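Local coordinates for endo-beta-1,2-glucanase (Talaromyces funiculosus, PDB 6IMV), which hydrolyses internal beta-1,2-glucosidic bonds of beta-1,2-glucans, as a fungal glycoside hydrolase that defined a new family, at residues Y127-F140 against W198-F210. Sequence-based numbering, arbitrary orientation.
Sequences YLRFNETYPGFGGF and WMDYTKTTAAHIF. With NAG (2-acetamido-2-deoxy-beta-D-glucopyranose), chain F.
Aromatic packing and a glycine turn join the C-terminal end of helix 112-133, with the loop after it, to the C-terminal half of helix 186-210. Tyr127 sets its ring edge on the face of Trp198, Tyr127 CD2 lying 3.5 Å from Trp198 CE2. Water 1 bridges Tyr127 O and Trp198 NE1. The type I' turn from Phe137 to Phe140 presses Gly138 and Gly139 on the helix, where a CB on Gly138 would run into Ile209 CD1, one on Gly139 into Tyr201. Thr205 OG1 donates to Gly138 O (2.7 Å), in the carbonyl plane on a lone pair. The edge of Phe210 points at one face of Phe140, planes at 85°, and Thr202 CG2 lies over the opposite face, toward the rim. Tyr201, its CG anti to the backbone N (chi1 177°), carries its ring under the sugar on Asn131, NAG N2 over one face, while its OH donates to water 2, itself bound to Asn131 OD1 and Pro135 O. A serine in its place would probably leave the sugar without its aromatic platform and water 2 without that donor. Such an aromatic shelf under the first GlcNAc is familiar in N-glycan packing, here bordering a buried helix-helix interface.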
loop_
_atom_site.group_PDB
_atom_site.type_symbol
_atom_site.label_atom_id
_atom_site.label_comp_id
_atom_site.label_asym_id
_atom_site.label_seq_id
_atom_site.Cartn_x
_atom_site.Cartn_y
_atom_site.Cartn_z
ATOM N N TYR A 127 19.728 -4.948 -3.201
ATOM C CA TYR A 127 19.345 -5.522 -1.907
ATOM C C TYR A 127 20.538 -6.272 -1.298
ATOM O O TYR A 127 20.794 -6.158 -0.105
ATOM C CB TYR A 127 18.167 -6.493 -2.043
ATOM C CG TYR A 127 16.773 -5.906 -2.055
ATOM C CD1 TYR A 127 16.473 -4.711 -2.700
ATOM C CD2 TYR A 127 15.722 -6.607 -1.487
ATOM C CE1 TYR A 127 15.177 -4.212 -2.728
ATOM C CE2 TYR A 127 14.421 -6.127 -1.506
ATOM C CZ TYR A 127 14.145 -4.926 -2.132
ATOM O OH TYR A 127 12.861 -4.472 -2.145
ATOM N N LEU A 128 21.247 -7.049 -2.131
ATOM C CA LEU A 128 22.318 -7.930 -1.666
ATOM C C LEU A 128 23.572 -7.116 -1.291
ATOM O O LEU A 128 24.233 -7.452 -0.307
ATOM C CB LEU A 128 22.625 -8.983 -2.741
ATOM C CG LEU A 128 21.531 -10.025 -3.004
ATOM C CD1 LEU A 128 22.038 -11.148 -3.895
ATOM C CD2 LEU A 128 20.969 -10.621 -1.722
ATOM N N ARG A 129 23.884 -6.054 -2.044
ATOM C CA ARG A 129 24.980 -5.124 -1.704
ATOM C C ARG A 129 24.678 -4.435 -0.365
ATOM O O ARG A 129 25.573 -4.228 0.459
ATOM C CB ARG A 129 25.192 -4.071 -2.800
ATOM C CG ARG A 129 25.756 -4.608 -4.109
ATOM C CD ARG A 129 26.272 -3.496 -5.023
ATOM N NE ARG A 129 25.298 -2.435 -5.294
ATOM C CZ ARG A 129 24.336 -2.491 -6.219
ATOM N NH1 ARG A 129 24.197 -3.571 -6.976
ATOM N NH2 ARG A 129 23.527 -1.458 -6.397
ATOM N N PHE A 130 23.409 -4.077 -0.147
ATOM C CA PHE A 130 22.986 -3.452 1.104
ATOM C C PHE A 130 23.186 -4.418 2.278
ATOM O O PHE A 130 23.657 -4.021 3.345
ATOM C CB PHE A 130 21.522 -3.011 1.045
ATOM C CG PHE A 130 21.052 -2.365 2.323
ATOM C CD1 PHE A 130 21.418 -1.067 2.632
ATOM C CD2 PHE A 130 20.274 -3.071 3.232
ATOM C CE1 PHE A 130 21.002 -0.478 3.820
ATOM C CE2 PHE A 130 19.859 -2.481 4.419
ATOM C CZ PHE A 130 20.220 -1.185 4.707
ATOM N N ASN A 131 22.775 -5.674 2.092
ATOM C CA ASN A 131 22.904 -6.692 3.121
ATOM C C ASN A 131 24.380 -6.886 3.505
ATOM O O ASN A 131 24.714 -7.032 4.679
ATOM C CB ASN A 131 22.277 -8.009 2.672
ATOM C CG ASN A 131 22.476 -9.127 3.666
ATOM O OD1 ASN A 131 22.106 -9.004 4.833
ATOM N ND2 ASN A 131 23.053 -10.216 3.194
ATOM N N GLU A 132 25.250 -6.900 2.494
ATOM C CA GLU A 132 26.687 -7.085 2.657
ATOM C C GLU A 132 27.290 -5.955 3.495
ATOM O O GLU A 132 28.082 -6.212 4.372
ATOM C CB GLU A 132 27.356 -7.119 1.287
ATOM C CG GLU A 132 28.809 -7.522 1.343
ATOM C CD GLU A 132 29.404 -7.704 -0.040
ATOM O OE1 GLU A 132 30.408 -8.441 -0.150
ATOM O OE2 GLU A 132 28.854 -7.107 -1.008
ATOM N N THR A 133 26.923 -4.708 3.184
ATOM C CA THR A 133 27.458 -3.521 3.857
ATOM C C THR A 133 26.805 -3.343 5.238
ATOM O O THR A 133 27.466 -2.896 6.179
ATOM C CB THR A 133 27.256 -2.263 3.001
ATOM O OG1 THR A 133 27.875 -2.502 1.739
ATOM C CG2 THR A 133 27.832 -1.013 3.627
ATOM N N TYR A 134 25.517 -3.688 5.354
ATOM C CA TYR A 134 24.736 -3.491 6.607
ATOM C C TYR A 134 24.104 -4.812 7.041
ATOM O O TYR A 134 22.877 -4.956 7.067
ATOM C CB TYR A 134 23.694 -2.380 6.435
ATOM C CG TYR A 134 24.223 -1.074 5.900
ATOM C CD1 TYR A 134 24.743 -0.106 6.743
ATOM C CD2 TYR A 134 24.225 -0.814 4.536
ATOM C CE1 TYR A 134 25.229 1.093 6.249
ATOM C CE2 TYR A 134 24.693 0.385 4.030
ATOM C CZ TYR A 134 25.203 1.343 4.888
ATOM O OH TYR A 134 25.680 2.520 4.386
ATOM N N PRO A 135 24.923 -5.827 7.407
ATOM C CA PRO A 135 24.396 -7.150 7.747
ATOM C C PRO A 135 23.517 -7.166 9.010
ATOM O O PRO A 135 22.726 -8.082 9.185
ATOM C CB PRO A 135 25.671 -7.991 7.916
ATOM C CG PRO A 135 26.726 -6.984 8.333
ATOM C CD PRO A 135 26.391 -5.758 7.513
ATOM N N GLY A 136 23.646 -6.140 9.857
ATOM C CA GLY A 136 22.880 -6.017 11.105
ATOM C C GLY A 136 21.371 -5.941 10.894
ATOM O O GLY A 136 20.597 -6.223 11.821
ATOM N N PHE A 137 20.936 -5.552 9.690
ATOM C CA PHE A 137 19.505 -5.470 9.353
ATOM C C PHE A 137 18.911 -6.863 9.116
ATOM O O PHE A 137 17.700 -6.984 8.985
ATOM C CB PHE A 137 19.281 -4.558 8.143
ATOM C CG PHE A 137 19.385 -3.098 8.487
ATOM C CD1 PHE A 137 18.397 -2.481 9.241
ATOM C CD2 PHE A 137 20.505 -2.362 8.136
ATOM C CE1 PHE A 137 18.501 -1.145 9.590
ATOM C CE2 PHE A 137 20.615 -1.029 8.501
ATOM C CZ PHE A 137 19.612 -0.421 9.220
ATOM N N GLY A 138 19.767 -7.892 9.030
ATOM C CA GLY A 138 19.331 -9.295 8.890
ATOM C C GLY A 138 18.502 -9.544 7.635
ATOM O O GLY A 138 17.664 -10.428 7.639
ATOM N N GLY A 139 18.739 -8.759 6.575
ATOM C CA GLY A 139 18.099 -8.937 5.268
ATOM C C GLY A 139 16.825 -8.117 5.091
ATOM O O GLY A 139 16.195 -8.164 4.026
ATOM N N PHE A 140 16.456 -7.356 6.125
ATOM C CA PHE A 140 15.347 -6.425 6.108
ATOM C C PHE A 140 15.858 -5.050 5.680
ATOM O O PHE A 140 17.072 -4.813 5.666
ATOM C CB PHE A 140 14.706 -6.351 7.497
ATOM C CG PHE A 140 14.126 -7.656 7.974
ATOM C CD1 PHE A 140 12.888 -8.086 7.521
ATOM C CD2 PHE A 140 14.812 -8.461 8.871
ATOM C CE1 PHE A 140 12.343 -9.278 7.966
ATOM C CE2 PHE A 140 14.267 -9.655 9.311
ATOM C CZ PHE A 140 13.032 -10.063 8.860
ATOM N N TRP A 198 16.773 -14.635 -1.091
ATOM C CA TRP A 198 16.705 -13.396 -0.314
ATOM C C TRP A 198 15.586 -13.520 0.732
ATOM O O TRP A 198 15.789 -13.274 1.910
ATOM C CB TRP A 198 16.512 -12.159 -1.217
ATOM C CG TRP A 198 16.296 -10.909 -0.420
ATOM C CD1 TRP A 198 17.255 -10.090 0.100
ATOM C CD2 TRP A 198 15.033 -10.381 0.026
ATOM N NE1 TRP A 198 16.677 -9.100 0.848
ATOM C CE2 TRP A 198 15.318 -9.245 0.809
ATOM C CE3 TRP A 198 13.694 -10.760 -0.152
ATOM C CZ2 TRP A 198 14.313 -8.479 1.397
ATOM C CZ3 TRP A 198 12.702 -9.999 0.428
ATOM C CH2 TRP A 198 13.013 -8.880 1.198
ATOM N N MET A 199 14.398 -13.920 0.272
ATOM C CA MET A 199 13.205 -13.990 1.101
ATOM C C MET A 199 13.411 -15.002 2.231
ATOM O O MET A 199 13.016 -14.754 3.383
ATOM C CB MET A 199 12.005 -14.412 0.251
ATOM C CG MET A 199 10.688 -14.283 0.949
ATOM S SD MET A 199 9.316 -14.734 -0.134
ATOM C CE MET A 199 9.569 -16.504 -0.274
ATOM N N ASP A 200 14.035 -16.136 1.902
ATOM C CA ASP A 200 14.245 -17.225 2.859
ATOM C C ASP A 200 15.201 -16.776 3.970
ATOM O O ASP A 200 15.064 -17.209 5.116
ATOM C CB ASP A 200 14.757 -18.505 2.183
ATOM C CG ASP A 200 13.694 -19.263 1.404
ATOM O OD1 ASP A 200 12.503 -18.982 1.611
ATOM O OD2 ASP A 200 14.069 -20.128 0.585
ATOM N N TYR A 201 16.160 -15.908 3.641
ATOM C CA TYR A 201 17.131 -15.460 4.637
ATOM C C TYR A 201 16.422 -14.693 5.766
ATOM O O TYR A 201 16.778 -14.849 6.951
ATOM C CB TYR A 201 18.248 -14.647 3.982
ATOM C CG TYR A 201 19.232 -14.097 4.979
ATOM C CD1 TYR A 201 20.039 -14.943 5.725
ATOM C CD2 TYR A 201 19.320 -12.736 5.217
ATOM C CE1 TYR A 201 20.931 -14.452 6.664
ATOM C CE2 TYR A 201 20.216 -12.225 6.140
ATOM C CZ TYR A 201 21.018 -13.087 6.869
ATOM O OH TYR A 201 21.875 -12.569 7.788
ATOM N N THR A 202 15.413 -13.880 5.421
ATOM C CA THR A 202 14.668 -13.108 6.437
ATOM C C THR A 202 13.967 -14.036 7.442
ATOM O O THR A 202 13.739 -13.647 8.583
ATOM C CB THR A 202 13.624 -12.163 5.822
ATOM O OG1 THR A 202 12.564 -12.929 5.238
ATOM C CG2 THR A 202 14.226 -11.211 4.815
ATOM N N LYS A 203 13.593 -15.244 7.008
ATOM C CA LYS A 203 12.910 -16.216 7.875
ATOM C C LYS A 203 13.823 -16.593 9.051
ATOM O O LYS A 203 13.344 -16.756 10.195
ATOM C CB LYS A 203 12.501 -17.468 7.088
ATOM C CG LYS A 203 11.609 -17.231 5.876
ATOM C CD LYS A 203 11.243 -18.519 5.158
ATOM C CE LYS A 203 10.245 -18.317 4.039
ATOM N NZ LYS A 203 10.283 -19.447 3.088
ATOM N N THR A 204 15.134 -16.681 8.776
ATOM C CA THR A 204 16.139 -17.095 9.760
ATOM C C THR A 204 16.445 -15.978 10.778
ATOM O O THR A 204 16.897 -16.277 11.875
ATOM C CB THR A 204 17.429 -17.577 9.082
ATOM O OG1 THR A 204 18.150 -16.460 8.560
ATOM C CG2 THR A 204 17.170 -18.581 7.977
ATOM N N THR A 205 16.192 -14.709 10.436
ATOM C CA THR A 205 16.545 -13.582 11.307
ATOM C C THR A 205 15.307 -12.930 11.958
ATOM O O THR A 205 15.471 -12.163 12.908
ATOM C CB THR A 205 17.364 -12.535 10.534
ATOM O OG1 THR A 205 16.559 -12.055 9.455
ATOM C CG2 THR A 205 18.671 -13.091 10.008
ATOM N N ALA A 206 14.091 -13.225 11.468
ATOM C CA ALA A 206 12.872 -12.456 11.814
ATOM C C ALA A 206 12.598 -12.454 13.326
ATOM O O ALA A 206 12.399 -11.399 13.912
ATOM C CB ALA A 206 11.682 -12.994 11.062
ATOM N N ALA A 207 12.552 -13.642 13.946
ATOM C CA ALA A 207 12.240 -13.764 15.368
ATOM C C ALA A 207 13.328 -13.071 16.216
ATOM O O ALA A 207 13.025 -12.324 17.157
ATOM C CB ALA A 207 12.075 -15.225 15.731
ATOM N N HIS A 208 14.602 -13.319 15.886
ATOM C CA HIS A 208 15.734 -12.764 16.650
ATOM C C HIS A 208 15.681 -11.230 16.628
ATOM O O HIS A 208 15.966 -10.588 17.627
ATOM C CB HIS A 208 17.073 -13.307 16.123
ATOM C CG HIS A 208 18.241 -12.949 16.985
ATOM N ND1 HIS A 208 18.383 -13.430 18.276
ATOM C CD2 HIS A 208 19.303 -12.145 16.761
ATOM C CE1 HIS A 208 19.485 -12.932 18.808
ATOM N NE2 HIS A 208 20.071 -12.151 17.893
ATOM N N ILE A 209 15.286 -10.651 15.491
ATOM C CA ILE A 209 15.284 -9.209 15.340
ATOM C C ILE A 209 13.981 -8.607 15.898
ATOM O O ILE A 209 14.035 -7.557 16.517
ATOM C CB ILE A 209 15.576 -8.811 13.873
ATOM C CG1 ILE A 209 17.017 -9.174 13.492
ATOM C CG2 ILE A 209 15.290 -7.340 13.610
ATOM C CD1 ILE A 209 17.371 -8.965 12.035
ATOM N N PHE A 210 12.821 -9.245 15.691
ATOM C CA PHE A 210 11.529 -8.545 15.946
ATOM C C PHE A 210 10.683 -9.161 17.069
ATOM O O PHE A 210 9.753 -8.501 17.534
ATOM C CB PHE A 210 10.677 -8.484 14.677
ATOM C CG PHE A 210 11.213 -7.565 13.613
ATOM C CD1 PHE A 210 10.965 -6.202 13.668
ATOM C CD2 PHE A 210 11.938 -8.066 12.543
ATOM C CE1 PHE A 210 11.450 -5.357 12.680
ATOM C CE2 PHE A 210 12.412 -7.223 11.550
ATOM C CZ PHE A 210 12.168 -5.871 11.620
HETATM C C1 NAG F . 23.314 -11.348 4.024
HETATM C C2 NAG F . 23.285 -12.631 3.225
HETATM C C3 NAG F . 23.653 -13.798 4.129
HETATM C C4 NAG F . 24.985 -13.553 4.824
HETATM C C5 NAG F . 24.909 -12.211 5.521
HETATM C C6 NAG F . 26.185 -11.833 6.270
HETATM C C7 NAG F . 21.684 -13.074 1.429
HETATM C C8 NAG F . 20.226 -13.223 1.114
HETATM N N2 NAG F . 21.961 -12.806 2.688
HETATM O O3 NAG F . 23.695 -14.977 3.346
HETATM O O4 NAG F . 25.238 -14.580 5.794
HETATM O O5 NAG F . 24.631 -11.228 4.531
HETATM O O6 NAG F . 27.034 -11.148 5.342
HETATM O O7 NAG F . 22.531 -13.216 0.576
HETATM O O HOH W 1 18.909 -7.391 1.841
HETATM O O HOH W 2 22.566 -10.148 7.380
HETATM O O HOH W 3 17.116 -11.060 3.074
#